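Local coordinates for protein mannitol dehydrogenase (Helicobacter pylori, PDB 3TWO) that probably interconverts cinnamaldehydes and cinnamyl alcohols with NADP(H), as a zinc-containing cinnamyl-alcohol dehydrogenase, at residues Thr244-Lys249 and Gly265-Glu270; Ser44-Ala49 and His328-Gly333; Ser204-Asn209 and Glu233-Ile238; Met191-Ala196 and Leu217-Lys222. All blocks are in the same frame, centred on the assembly; numbering follows the deposited sequence.

Contact 1: Thr244-Lys249 and Gly265-Glu270; sequences THYDLK and GLPPVE. With NDP (NADPH dihydro-nicotinamide-adenine-dinucleotide phosphate), chain F.
P267 presses its ring against the backbone of T244, and these two residues, with Y246, account for most of the buried area. The closest approach, 3.4 Å, is between P267 CG and T244 O. P267 CB lies next to the same carbonyl, 3.7 Å from T244 O. The contact is therefore proline CH groups lying on a peptide unit; no hydrogen bond joins the two segments. Y246 adds its ring edge: CE2 stands 4.4 Å from P267 CG, which lies near the ring plane, so neither face of the ring meets the proline. The phenol end points on to S240, whose OG is hydrogen-bonded to Y246 OH.

T244 gives its backbone to the proline and its side chain to the coenzyme. With chi1 at 65°, OG1 sits between the backbone N and the carbonyl carbon, and from there it donates to N7A of the NADPH adenine over 2.9 Å. The methyl CG2 follows along the same base, 3.8 Å from N7A. On the other segment L266 N donates to the ribose hydroxyl O3D, 2.9 Å away with an N-H...O angle of 152°. P267 and L266 also pack on V277 and I281 of the second subunit, respectively.

The chemistry implies a division of labour. The join is van der Waals packing of proline carbons on a peptide carbonyl and a ring edge, without a directional bond. The polar groups beside it address the coenzyme: one segment bonds the adenine, the other the nicotinamide ribose.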
# COMPACT_ATOMS: atom_id res chain seq x y z
N THR B 244 14.49 3.92 11.81
CA THR B 244 14.66 2.88 12.83
C THR B 244 13.37 1.97 12.84
O THR B 244 12.41 2.20 12.08
CB THR B 244 14.86 3.46 14.29
OG1 THR B 244 13.66 4.14 14.69
CG2 THR B 244 16.08 4.47 14.41
N HIS B 245 13.37 0.94 13.69
CA HIS B 245 12.24 0.01 13.75
C HIS B 245 10.96 0.73 14.21
O HIS B 245 11.00 1.55 15.14
CB HIS B 245 12.54 -1.14 14.73
CG HIS B 245 11.38 -2.07 14.92
ND1 HIS B 245 10.64 -2.12 16.09
CD2 HIS B 245 10.81 -2.97 14.08
CE1 HIS B 245 9.67 -3.01 15.96
NE2 HIS B 245 9.76 -3.55 14.76
N TYR B 246 9.84 0.39 13.55
CA TYR B 246 8.53 0.84 13.97
C TYR B 246 7.47 -0.05 13.34
O TYR B 246 7.78 -0.95 12.56
CB TYR B 246 8.30 2.31 13.63
CG TYR B 246 8.15 2.66 12.16
CD1 TYR B 246 6.93 3.11 11.65
CD2 TYR B 246 9.25 2.58 11.29
CE1 TYR B 246 6.79 3.48 10.32
CE2 TYR B 246 9.13 2.96 9.92
CZ TYR B 246 7.90 3.42 9.45
OH TYR B 246 7.78 3.79 8.10
N ASP B 247 6.23 0.21 13.68
CA ASP B 247 5.14 -0.60 13.20
C ASP B 247 4.35 0.28 12.22
O ASP B 247 3.76 1.28 12.62
CB ASP B 247 4.29 -1.07 14.41
CG ASP B 247 3.04 -1.84 13.98
OD1 ASP B 247 2.32 -2.35 14.86
OD2 ASP B 247 2.78 -1.97 12.78
N LEU B 248 4.39 -0.07 10.93
CA LEU B 248 3.61 0.68 9.96
C LEU B 248 2.11 0.81 10.39
O LEU B 248 1.48 1.80 10.04
CB LEU B 248 3.71 0.02 8.52
CG LEU B 248 5.01 0.22 7.80
CD1 LEU B 248 5.22 -0.84 6.67
CD2 LEU B 248 5.16 1.68 7.29
N LYS B 249 1.52 -0.18 11.08
CA LYS B 249 0.10 -0.07 11.43
C LYS B 249 -0.24 1.13 12.27
O LYS B 249 -1.32 1.67 12.13
CB LYS B 249 -0.49 -1.33 12.13
CG LYS B 249 -0.47 -2.56 11.21
CD LYS B 249 -0.93 -3.86 11.95
CE LYS B 249 -0.20 -4.13 13.27
NZ LYS B 249 1.22 -4.62 12.99
N GLY B 265 11.32 6.54 4.35
CA GLY B 265 12.34 6.10 5.29
C GLY B 265 12.72 4.62 5.15
O GLY B 265 11.88 3.74 4.83
N LEU B 266 13.98 4.32 5.42
CA LEU B 266 14.54 3.01 5.02
C LEU B 266 15.35 2.40 6.17
O LEU B 266 16.61 2.47 6.19
CB LEU B 266 15.40 3.27 3.80
CG LEU B 266 15.25 2.60 2.46
CD1 LEU B 266 13.96 1.79 2.24
CD2 LEU B 266 15.46 3.68 1.44
N PRO B 267 14.65 1.81 7.16
CA PRO B 267 15.43 1.30 8.31
C PRO B 267 16.32 0.13 7.93
O PRO B 267 16.25 -0.36 6.78
CB PRO B 267 14.36 0.82 9.31
CG PRO B 267 13.05 1.42 8.81
CD PRO B 267 13.20 1.53 7.31
N PRO B 268 17.21 -0.29 8.85
CA PRO B 268 18.07 -1.44 8.46
C PRO B 268 17.16 -2.61 8.13
O PRO B 268 16.08 -2.74 8.77
CB PRO B 268 18.88 -1.72 9.72
CG PRO B 268 18.94 -0.33 10.47
CD PRO B 268 17.62 0.37 10.11
N VAL B 269 17.58 -3.46 7.18
CA VAL B 269 16.70 -4.45 6.62
C VAL B 269 16.25 -5.43 7.67
O VAL B 269 15.14 -5.87 7.64
CB VAL B 269 17.27 -5.22 5.38
CG1 VAL B 269 17.37 -4.30 4.19
CG2 VAL B 269 18.57 -5.94 5.68
N GLU B 270 17.09 -5.72 8.64
CA GLU B 270 16.67 -6.73 9.59
C GLU B 270 15.54 -6.23 10.51
O GLU B 270 14.90 -7.06 11.12
CB GLU B 270 17.86 -7.26 10.41
CG GLU B 270 18.47 -6.14 11.27
CD GLU B 270 19.46 -6.65 12.29
OE1 GLU B 270 19.40 -6.19 13.47
OE2 GLU B 270 20.31 -7.52 11.91
PA NDP F . 17.99 11.71 9.82
O1A NDP F . 18.37 10.95 11.01
O2A NDP F . 17.96 13.28 9.69
O5B NDP F . 16.47 11.88 10.40
C5B NDP F . 15.69 10.71 10.99
C4B NDP F . 14.70 11.28 12.00
O4B NDP F . 13.66 10.33 12.49
C3B NDP F . 15.48 11.79 13.23
O3B NDP F . 14.97 13.14 13.55
C2B NDP F . 15.10 10.77 14.33
O2B NDP F . 15.12 11.48 15.58
C1B NDP F . 13.62 10.46 13.98
N9A NDP F . 13.21 9.08 14.35
C8A NDP F . 14.01 8.00 14.38
N7A NDP F . 13.25 6.97 14.70
C5A NDP F . 12.00 7.38 14.88
C6A NDP F . 10.82 6.74 15.21
N6A NDP F . 10.74 5.39 15.47
N1A NDP F . 9.74 7.50 15.31
C2A NDP F . 9.74 8.80 15.06
N3A NDP F . 10.84 9.43 14.72
C4A NDP F . 11.98 8.73 14.64
O3 NDP F . 17.43 10.91 8.58
PN NDP F . 17.17 11.46 7.18
O1N NDP F . 16.06 12.43 7.15
O2N NDP F . 18.44 11.85 6.38
O5D NDP F . 16.71 10.14 6.45
C5D NDP F . 15.61 9.33 7.10
C4D NDP F . 15.44 7.94 6.36
O4D NDP F . 15.09 8.33 5.02
C3D NDP F . 16.72 7.06 6.26
O3D NDP F . 16.34 5.67 6.44
C2D NDP F . 17.20 7.40 4.83
O2D NDP F . 17.91 6.33 4.29
C1D NDP F . 15.84 7.50 4.10
N1N NDP F . 15.91 8.16 2.75
C2N NDP F . 15.14 7.60 1.71
C3N NDP F . 15.15 8.16 0.44
C7N NDP F . 14.24 7.59 -0.64
O7N NDP F . 13.23 6.93 -0.33
N7N NDP F . 14.45 8.06 -1.86
C4N NDP F . 15.99 9.28 0.19
C5N NDP F . 16.74 9.88 1.24
C6N NDP F . 16.72 9.32 2.50
P2B NDP F . 15.72 10.89 16.89
O1X NDP F . 16.71 12.07 17.44
O2X NDP F . 14.64 10.45 17.78
O3X NDP F . 16.68 9.69 16.48

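Contact 2: Ser44-Ala49 and His328-Gly333; sequences SDIHSA and HNLTHG. With NDP (NADPH dihydro-nicotinamide-adenine-dinucleotide phosphate), chain F.
I46 meets L330 and T331 through its two branches, and the three side chains touch only by carbon atoms. The longer branch of I46 ends in CD1, which rests against L330 CB at 3.6 Å and against L330 CD1 at 3.8 Å; the two side chains approach at a slant. With chi1 at -58°, CG1 stands beside the backbone N and CG2 is anti to it, which carries the short branch to the other partner, where I46 CG2 faces the methyl CG2 of T331 at 4.0 Å, again slantwise. T331 turns its methyl to the isoleucine, while its hydroxyl bonds to Y327 O.

L330 forks as well: its CD2 points to the coenzyme and lies 3.6 Å from the phosphate oxygen O1A of NADPH. On the other helix, S44 OG and O2D share a hydrogen bond of 2.8 Å. H47 NE2 and O3D share another of 2.7 Å, and E52 holds H47 ND1.

Y327, a turn earlier on helix 323-331, extends the apolar seam by touching I46 and A49. The contact thus joins the helix that follows strand 31-40 in the chain to the helix that precedes its antiparallel partner, strand 338-342.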
# COMPACT_ATOMS: atom_id res chain seq x y z
N SER B 44 20.89 7.95 4.60
CA SER B 44 21.26 6.91 3.60
C SER B 44 22.76 6.70 3.56
O SER B 44 23.24 5.56 3.29
CB SER B 44 20.79 7.32 2.18
OG SER B 44 19.38 7.48 2.18
N ASP B 45 23.52 7.78 3.79
CA ASP B 45 24.98 7.66 3.81
C ASP B 45 25.43 6.63 4.90
O ASP B 45 26.35 5.81 4.71
CB ASP B 45 25.64 9.01 4.07
CG ASP B 45 25.37 10.05 2.96
OD1 ASP B 45 24.86 9.74 1.86
OD2 ASP B 45 25.69 11.22 3.18
N ILE B 46 24.76 6.73 6.04
CA ILE B 46 25.11 5.94 7.21
C ILE B 46 24.64 4.49 7.01
O ILE B 46 25.42 3.56 7.30
CB ILE B 46 24.39 6.48 8.46
CG1 ILE B 46 24.74 7.95 8.70
CG2 ILE B 46 24.74 5.61 9.68
CD1 ILE B 46 23.89 8.61 9.82
N HIS B 47 23.39 4.31 6.55
CA HIS B 47 22.86 2.99 6.24
C HIS B 47 23.83 2.28 5.25
O HIS B 47 24.14 1.06 5.43
CB HIS B 47 21.47 3.07 5.58
CG HIS B 47 20.35 3.59 6.47
ND1 HIS B 47 20.06 3.05 7.71
CD2 HIS B 47 19.41 4.56 6.26
CE1 HIS B 47 19.01 3.68 8.24
NE2 HIS B 47 18.57 4.56 7.36
N SER B 48 24.35 3.02 4.26
CA SER B 48 25.22 2.37 3.26
C SER B 48 26.57 2.10 3.86
O SER B 48 27.07 0.95 3.79
CB SER B 48 25.39 3.18 1.97
OG SER B 48 24.14 3.69 1.52
N ALA B 49 27.13 3.12 4.51
CA ALA B 49 28.48 3.01 5.14
C ALA B 49 28.57 1.82 6.07
O ALA B 49 29.63 1.15 6.16
CB ALA B 49 28.84 4.29 5.90
N HIS B 328 27.59 9.50 14.58
CA HIS B 328 27.23 9.17 15.96
C HIS B 328 25.94 9.91 16.37
O HIS B 328 24.97 9.31 16.84
CB HIS B 328 28.35 9.56 16.94
CG HIS B 328 27.93 9.41 18.37
ND1 HIS B 328 27.90 8.18 19.00
CD2 HIS B 328 27.43 10.30 19.27
CE1 HIS B 328 27.43 8.32 20.23
NE2 HIS B 328 27.16 9.60 20.43
N ASN B 329 25.94 11.23 16.18
CA ASN B 329 24.83 12.08 16.62
C ASN B 329 23.56 11.66 15.96
O ASN B 329 22.53 11.55 16.61
CB ASN B 329 25.15 13.51 16.30
CG ASN B 329 26.10 14.11 17.31
OD1 ASN B 329 26.35 13.50 18.34
ND2 ASN B 329 26.58 15.32 17.06
N LEU B 330 23.66 11.33 14.66
CA LEU B 330 22.51 10.92 13.87
C LEU B 330 21.96 9.56 14.27
O LEU B 330 20.81 9.23 13.97
CB LEU B 330 22.87 10.96 12.36
CG LEU B 330 22.85 12.37 11.71
CD1 LEU B 330 23.68 12.38 10.40
CD2 LEU B 330 21.34 12.96 11.50
N THR B 331 22.79 8.74 14.91
CA THR B 331 22.33 7.39 15.30
C THR B 331 22.11 7.29 16.81
O THR B 331 21.80 6.23 17.31
CB THR B 331 23.33 6.30 14.85
OG1 THR B 331 24.67 6.70 15.22
CG2 THR B 331 23.27 6.16 13.39
N HIS B 332 22.30 8.40 17.55
CA HIS B 332 22.09 8.33 18.98
C HIS B 332 21.20 9.43 19.48
O HIS B 332 21.33 9.87 20.61
CB HIS B 332 23.41 8.30 19.73
CG HIS B 332 24.19 7.05 19.46
ND1 HIS B 332 24.85 6.84 18.26
CD2 HIS B 332 24.43 5.95 20.22
CE1 HIS B 332 25.44 5.66 18.28
NE2 HIS B 332 25.23 5.11 19.47
N GLY B 333 20.28 9.88 18.62
CA GLY B 333 19.30 10.86 19.00
C GLY B 333 19.87 12.20 19.39
O GLY B 333 19.24 12.86 20.18
PA NDP F . 17.99 11.71 9.82
O1A NDP F . 18.37 10.95 11.01
O2A NDP F . 17.96 13.28 9.69
O5B NDP F . 16.47 11.88 10.40
C5B NDP F . 15.69 10.71 10.99
C4B NDP F . 14.70 11.28 12.00
O4B NDP F . 13.66 10.33 12.49
C3B NDP F . 15.48 11.79 13.23
O3B NDP F . 14.97 13.14 13.55
C2B NDP F . 15.10 10.77 14.33
O2B NDP F . 15.12 11.48 15.58
C1B NDP F . 13.62 10.46 13.98
N9A NDP F . 13.21 9.08 14.35
C8A NDP F . 14.01 8.00 14.38
N7A NDP F . 13.25 6.97 14.70
C5A NDP F . 12.00 7.38 14.88
C6A NDP F . 10.82 6.74 15.21
N6A NDP F . 10.74 5.39 15.47
N1A NDP F . 9.74 7.50 15.31
C2A NDP F . 9.74 8.80 15.06
N3A NDP F . 10.84 9.43 14.72
C4A NDP F . 11.98 8.73 14.64
O3 NDP F . 17.43 10.91 8.58
PN NDP F . 17.17 11.46 7.18
O1N NDP F . 16.06 12.43 7.15
O2N NDP F . 18.44 11.85 6.38
O5D NDP F . 16.71 10.14 6.45
C5D NDP F . 15.61 9.33 7.10
C4D NDP F . 15.44 7.94 6.36
O4D NDP F . 15.09 8.33 5.02
C3D NDP F . 16.72 7.06 6.26
O3D NDP F . 16.34 5.67 6.44
C2D NDP F . 17.20 7.40 4.83
O2D NDP F . 17.91 6.33 4.29
C1D NDP F . 15.84 7.50 4.10
N1N NDP F . 15.91 8.16 2.75
C2N NDP F . 15.14 7.60 1.71
C3N NDP F . 15.15 8.16 0.44
C7N NDP F . 14.24 7.59 -0.64
O7N NDP F . 13.23 6.93 -0.33
N7N NDP F . 14.45 8.06 -1.86
C4N NDP F . 15.99 9.28 0.19
C5N NDP F . 16.74 9.88 1.24
C6N NDP F . 16.72 9.32 2.50
P2B NDP F . 15.72 10.89 16.89
O1X NDP F . 16.71 12.07 17.44
O2X NDP F . 14.64 10.45 17.78
O3X NDP F . 16.68 9.69 16.48

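Contact 3: Ser204-Asn209 and Glu233-Ile238; sequences SVFARN and EELDFI. With NDP (NADPH dihydro-nicotinamide-adenine-dinucleotide phosphate), chain F.
F206 and L235 carry the direct contact. They come from opposite directions, and the leucine methyl CD1 reaches the rim of the ring, in its plane, 4.0 Å from F206 CE1. One strand, 179-183, runs between the strands that bear them. Y225 and Y251 also meet the phenylalanine, Y251 edge-to-face.

Two residues on, R208 leaves this core for the coenzyme. Its CB starts 3.7 Å from O2X of the NADPH 2'-phosphate. CG passes the adenine at 3.6 Å from N1A, and CD continues along the base, 3.6 Å from C5A. The chain then bends at chi3 (-69°), swinging the guanidinium round to the phosphate. NE donates to O2X over 2.8 Å, nearly straight at 165°, and NH2 donates to O3X over 2.7 Å at 152°. CZ, between them, has N7A over the centre of the guanidinium face, 3.4 Å above its plane, and NH1 lies 3.8 Å from N7A. The phosphorus P2B lies at the edge, in plane, so the group meets two parts of the coenzyme differently: the phosphate edge-on through two N-H...O hydrogen bonds, the adenine by its flat face.

This geometry fixes the guanidinium in rotation as well as position, and probably neutralises part of the phosphate charge. A basic residue just past the second strand of a Rossmann fold, gripping the 2'-phosphate, is typical of NADP(H)-dependent dehydrogenases.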
# COMPACT_ATOMS: atom_id res chain seq x y z
N SER B 204 1.07 17.98 11.04
CA SER B 204 1.33 17.36 12.35
C SER B 204 2.71 16.69 12.25
O SER B 204 3.04 16.08 11.20
CB SER B 204 0.27 16.30 12.69
OG SER B 204 -1.05 16.84 12.79
N VAL B 205 3.51 16.76 13.32
CA VAL B 205 4.80 16.10 13.31
C VAL B 205 4.83 14.96 14.36
O VAL B 205 4.27 15.09 15.48
CB VAL B 205 5.93 17.14 13.54
CG1 VAL B 205 7.26 16.49 13.86
CG2 VAL B 205 6.06 18.01 12.32
N PHE B 206 5.49 13.87 14.02
CA PHE B 206 5.62 12.76 15.01
C PHE B 206 7.09 12.57 15.20
O PHE B 206 7.77 12.26 14.22
CB PHE B 206 5.00 11.45 14.51
CG PHE B 206 3.51 11.56 14.25
CD1 PHE B 206 3.02 12.09 13.06
CD2 PHE B 206 2.60 11.12 15.20
CE1 PHE B 206 1.59 12.18 12.83
CE2 PHE B 206 1.21 11.22 15.00
CZ PHE B 206 0.72 11.75 13.82
N ALA B 207 7.57 12.78 16.42
CA ALA B 207 9.01 12.64 16.76
C ALA B 207 9.08 11.65 17.95
O ALA B 207 8.05 11.05 18.27
CB ALA B 207 9.66 14.02 17.08
N ARG B 208 10.26 11.47 18.59
CA ARG B 208 10.36 10.58 19.74
C ARG B 208 10.50 11.36 21.06
O ARG B 208 10.36 10.78 22.16
CB ARG B 208 11.50 9.53 19.58
CG ARG B 208 11.24 8.53 18.41
CD ARG B 208 12.27 7.36 18.43
NE ARG B 208 13.64 7.80 18.09
CZ ARG B 208 14.63 6.94 17.92
NH1 ARG B 208 14.38 5.65 18.12
NH2 ARG B 208 15.87 7.33 17.58
N ASN B 209 10.71 12.68 20.99
CA ASN B 209 10.64 13.48 22.21
C ASN B 209 10.34 14.89 21.77
O ASN B 209 10.11 15.14 20.59
CB ASN B 209 12.00 13.39 22.93
CG ASN B 209 13.17 13.64 21.94
OD1 ASN B 209 13.27 14.71 21.39
ND2 ASN B 209 14.02 12.63 21.71
N GLU B 233 -6.91 12.32 15.56
CA GLU B 233 -7.55 12.96 14.43
C GLU B 233 -7.25 12.09 13.22
O GLU B 233 -6.21 11.47 13.18
CB GLU B 233 -6.81 14.29 14.26
CG GLU B 233 -7.20 15.14 13.13
CD GLU B 233 -6.71 16.57 13.28
OE1 GLU B 233 -5.52 16.86 13.55
OE2 GLU B 233 -7.54 17.45 13.08
N GLU B 234 -8.10 12.05 12.21
CA GLU B 234 -7.73 11.39 10.95
C GLU B 234 -6.93 12.31 10.02
O GLU B 234 -7.33 13.45 9.79
CB GLU B 234 -8.98 10.91 10.25
CG GLU B 234 -9.77 9.89 11.05
CD GLU B 234 -10.79 9.15 10.20
OE1 GLU B 234 -10.67 7.91 10.14
OE2 GLU B 234 -11.68 9.79 9.57
N LEU B 235 -5.84 11.81 9.45
CA LEU B 235 -5.04 12.61 8.54
C LEU B 235 -5.31 12.19 7.11
O LEU B 235 -5.68 11.07 6.88
CB LEU B 235 -3.53 12.49 8.87
CG LEU B 235 -3.24 12.75 10.38
CD1 LEU B 235 -1.72 12.78 10.69
CD2 LEU B 235 -3.82 14.07 10.78
N ASP B 236 -5.08 13.09 6.16
CA ASP B 236 -5.30 12.79 4.75
C ASP B 236 -4.04 12.20 4.11
O ASP B 236 -4.12 11.48 3.13
CB ASP B 236 -5.62 14.07 4.00
CG ASP B 236 -6.89 14.72 4.49
OD1 ASP B 236 -7.97 14.09 4.42
OD2 ASP B 236 -6.80 15.86 4.93
N PHE B 237 -2.89 12.57 4.64
CA PHE B 237 -1.65 12.22 4.06
C PHE B 237 -0.59 12.15 5.15
O PHE B 237 -0.52 13.02 6.04
CB PHE B 237 -1.28 13.23 2.95
CG PHE B 237 0.13 13.07 2.45
CD1 PHE B 237 0.38 12.41 1.25
CD2 PHE B 237 1.22 13.58 3.19
CE1 PHE B 237 1.75 12.25 0.75
CE2 PHE B 237 2.56 13.43 2.73
CZ PHE B 237 2.81 12.74 1.49
N ILE B 238 0.21 11.10 5.13
CA ILE B 238 1.33 10.92 6.05
C ILE B 238 2.57 10.54 5.24
O ILE B 238 2.51 9.61 4.40
CB ILE B 238 1.05 9.82 7.09
CG1 ILE B 238 -0.13 10.22 8.03
CG2 ILE B 238 2.30 9.53 7.95
CD1 ILE B 238 -0.59 9.07 8.95
PA NDP F . 17.99 11.71 9.82
O1A NDP F . 18.37 10.95 11.01
O2A NDP F . 17.96 13.28 9.69
O5B NDP F . 16.47 11.88 10.40
C5B NDP F . 15.69 10.71 10.99
C4B NDP F . 14.70 11.28 12.00
O4B NDP F . 13.66 10.33 12.49
C3B NDP F . 15.48 11.79 13.23
O3B NDP F . 14.97 13.14 13.55
C2B NDP F . 15.10 10.77 14.33
O2B NDP F . 15.12 11.48 15.58
C1B NDP F . 13.62 10.46 13.98
N9A NDP F . 13.21 9.08 14.35
C8A NDP F . 14.01 8.00 14.38
N7A NDP F . 13.25 6.97 14.70
C5A NDP F . 12.00 7.38 14.88
C6A NDP F . 10.82 6.74 15.21
N6A NDP F . 10.74 5.39 15.47
N1A NDP F . 9.74 7.50 15.31
C2A NDP F . 9.74 8.80 15.06
N3A NDP F . 10.84 9.43 14.72
C4A NDP F . 11.98 8.73 14.64
O3 NDP F . 17.43 10.91 8.58
PN NDP F . 17.17 11.46 7.18
O1N NDP F . 16.06 12.43 7.15
O2N NDP F . 18.44 11.85 6.38
O5D NDP F . 16.71 10.14 6.45
C5D NDP F . 15.61 9.33 7.10
C4D NDP F . 15.44 7.94 6.36
O4D NDP F . 15.09 8.33 5.02
C3D NDP F . 16.72 7.06 6.26
O3D NDP F . 16.34 5.67 6.44
C2D NDP F . 17.20 7.40 4.83
O2D NDP F . 17.91 6.33 4.29
C1D NDP F . 15.84 7.50 4.10
N1N NDP F . 15.91 8.16 2.75
C2N NDP F . 15.14 7.60 1.71
C3N NDP F . 15.15 8.16 0.44
C7N NDP F . 14.24 7.59 -0.64
O7N NDP F . 13.23 6.93 -0.33
N7N NDP F . 14.45 8.06 -1.86
C4N NDP F . 15.99 9.28 0.19
C5N NDP F . 16.74 9.88 1.24
C6N NDP F . 16.72 9.32 2.50
P2B NDP F . 15.72 10.89 16.89
O1X NDP F . 16.71 12.07 17.44
O2X NDP F . 14.64 10.45 17.78
O3X NDP F . 16.68 9.69 16.48

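Contact 4: Met191-Ala196 and Leu217-Lys222; sequences MAVKYA and LSMGVK
The torsions of V193 and V221 bring two methyls into contact. V193 has CG1 anti to its backbone N (chi1 168°), which sends this methyl out from helix 187-198, and V221, with nearly the same rotamer, offers CG2, the branch beside its own N. The two meet at 3.5 Å, V193 CG1 to V221 CG2, a snug methyl-to-methyl contact between side chains that cross at about a right angle. M219, from segment 217-222, reaches the same V193 methyl. Its CG stands beside the backbone N (chi1 -71°) and the chain beyond is extended, so the side chain lies across the valine, with CB 3.8 Å and SD 3.9 Å from V193 CG1. One methyl thus serves as the hub for both partners.

Farther out, M219 CE comes only loosely near K194 CE, at 4.3 Å. The charged end of K194 is held by the carbonyl oxygen of Y312, with E314 as a long, weak ion pair.

The backbone explains how M219 and V221 can share one target. G220 between them ends helix 213-218 in a Schellman motif: its phi is 97°, and G220 N bonds back to L217 O at 2.9 Å. The helix stops there, and the chain goes on through V221 to strand 223-225. V205 of strand 202-206 packs on both valines. Helix 187-198 links strands 179-183 and 202-206, and helix 213-218 links 202-206 and 223-225: two successive beta-alpha-beta crossovers of a Rossmann fold, packed against each other beside strand 202-206.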
# COMPACT_ATOMS: atom_id res chain seq x y z
N MET B 191 12.36 19.06 5.83
CA MET B 191 11.98 19.48 4.44
C MET B 191 10.48 19.21 4.13
O MET B 191 9.79 20.07 3.53
CB MET B 191 12.86 18.79 3.37
CG MET B 191 14.29 19.30 3.36
SD MET B 191 14.41 21.10 3.42
CE MET B 191 13.61 21.68 1.93
N ALA B 192 9.99 18.03 4.52
CA ALA B 192 8.53 17.63 4.29
C ALA B 192 7.63 18.65 4.99
O ALA B 192 6.63 19.13 4.42
CB ALA B 192 8.23 16.26 4.92
N VAL B 193 7.97 18.94 6.25
CA VAL B 193 7.28 20.00 6.99
C VAL B 193 7.23 21.36 6.25
O VAL B 193 6.17 21.94 6.10
CB VAL B 193 7.85 20.16 8.43
CG1 VAL B 193 7.29 21.51 9.07
CG2 VAL B 193 7.46 18.99 9.32
N LYS B 194 8.38 21.85 5.79
CA LYS B 194 8.42 23.12 5.10
C LYS B 194 7.61 23.14 3.81
O LYS B 194 6.86 24.08 3.58
CB LYS B 194 9.86 23.57 4.82
CG LYS B 194 10.60 23.90 6.12
CD LYS B 194 12.11 23.66 5.97
CE LYS B 194 12.91 24.36 7.04
NZ LYS B 194 13.29 25.70 6.57
N TYR B 195 7.76 22.11 2.99
CA TYR B 195 7.01 22.05 1.75
C TYR B 195 5.52 21.97 2.07
O TYR B 195 4.75 22.68 1.47
CB TYR B 195 7.44 20.83 0.87
CG TYR B 195 8.83 20.99 0.25
CD1 TYR B 195 9.77 19.92 0.27
CD2 TYR B 195 9.20 22.18 -0.36
CE1 TYR B 195 11.04 20.07 -0.25
CE2 TYR B 195 10.44 22.33 -0.93
CZ TYR B 195 11.37 21.28 -0.86
OH TYR B 195 12.63 21.49 -1.41
N ALA B 196 5.11 21.08 2.98
CA ALA B 196 3.64 20.94 3.24
C ALA B 196 3.04 22.21 3.77
O ALA B 196 1.97 22.59 3.33
CB ALA B 196 3.32 19.76 4.16
N LEU B 217 7.10 24.32 15.79
CA LEU B 217 6.15 25.41 15.91
C LEU B 217 6.59 26.59 15.09
O LEU B 217 5.80 27.21 14.38
CB LEU B 217 5.94 25.81 17.40
CG LEU B 217 5.24 24.78 18.32
CD1 LEU B 217 5.25 25.35 19.78
CD2 LEU B 217 3.78 24.61 17.89
N SER B 218 7.88 26.84 15.11
CA SER B 218 8.42 27.95 14.38
C SER B 218 8.24 27.73 12.85
O SER B 218 8.10 28.68 12.07
CB SER B 218 9.89 28.05 14.74
OG SER B 218 10.40 29.16 14.12
N MET B 219 8.26 26.47 12.43
CA MET B 219 7.96 26.12 11.03
C MET B 219 6.46 26.18 10.63
O MET B 219 6.13 25.95 9.46
CB MET B 219 8.50 24.74 10.71
CG MET B 219 10.00 24.72 10.63
SD MET B 219 10.58 23.01 10.51
CE MET B 219 12.24 23.29 11.14
N GLY B 220 5.56 26.42 11.58
CA GLY B 220 4.15 26.50 11.28
C GLY B 220 3.37 25.18 11.54
O GLY B 220 2.23 25.04 11.13
N VAL B 221 4.01 24.22 12.21
CA VAL B 221 3.39 22.94 12.55
C VAL B 221 2.28 23.19 13.55
O VAL B 221 2.44 24.03 14.47
CB VAL B 221 4.42 21.99 13.15
CG1 VAL B 221 3.76 20.76 13.73
CG2 VAL B 221 5.40 21.58 12.04
N LYS B 222 1.15 22.52 13.34
CA LYS B 222 -0.00 22.77 14.18
C LYS B 222 -0.11 21.75 15.35
O LYS B 222 -0.59 22.09 16.43
CB LYS B 222 -1.29 22.86 13.35
CG LYS B 222 -1.99 24.38 13.34
CD LYS B 222 -1.20 25.56 12.58
CE LYS B 222 -2.05 26.30 11.48
NZ LYS B 222 -2.51 25.38 10.31

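Contacts 1, 2 and 3 surround the same NADPH, and their grips overlap: the ribose hydroxyl O3D is shared by contacts 1 and 2, the adenine by contacts 1 and 3, and the 2'-phosphate is bonded by R208 of contact 3. Contacts 1 and 2, with centres 14 Å apart, meet where L266 O lies 3.1 Å from H47 NE2; T244 OG1 lies 3.8 Å from R208 NH1, joining contacts 1 and 3. Contact 4 does not touch NADPH, its V193 side chain being about 10 Å away, yet it touches contact 3 through V193 CG2 and V205 CG2, 3.5 Å apart. The side chain of I46 in contact 2 is about 10 Å from a zinc ion.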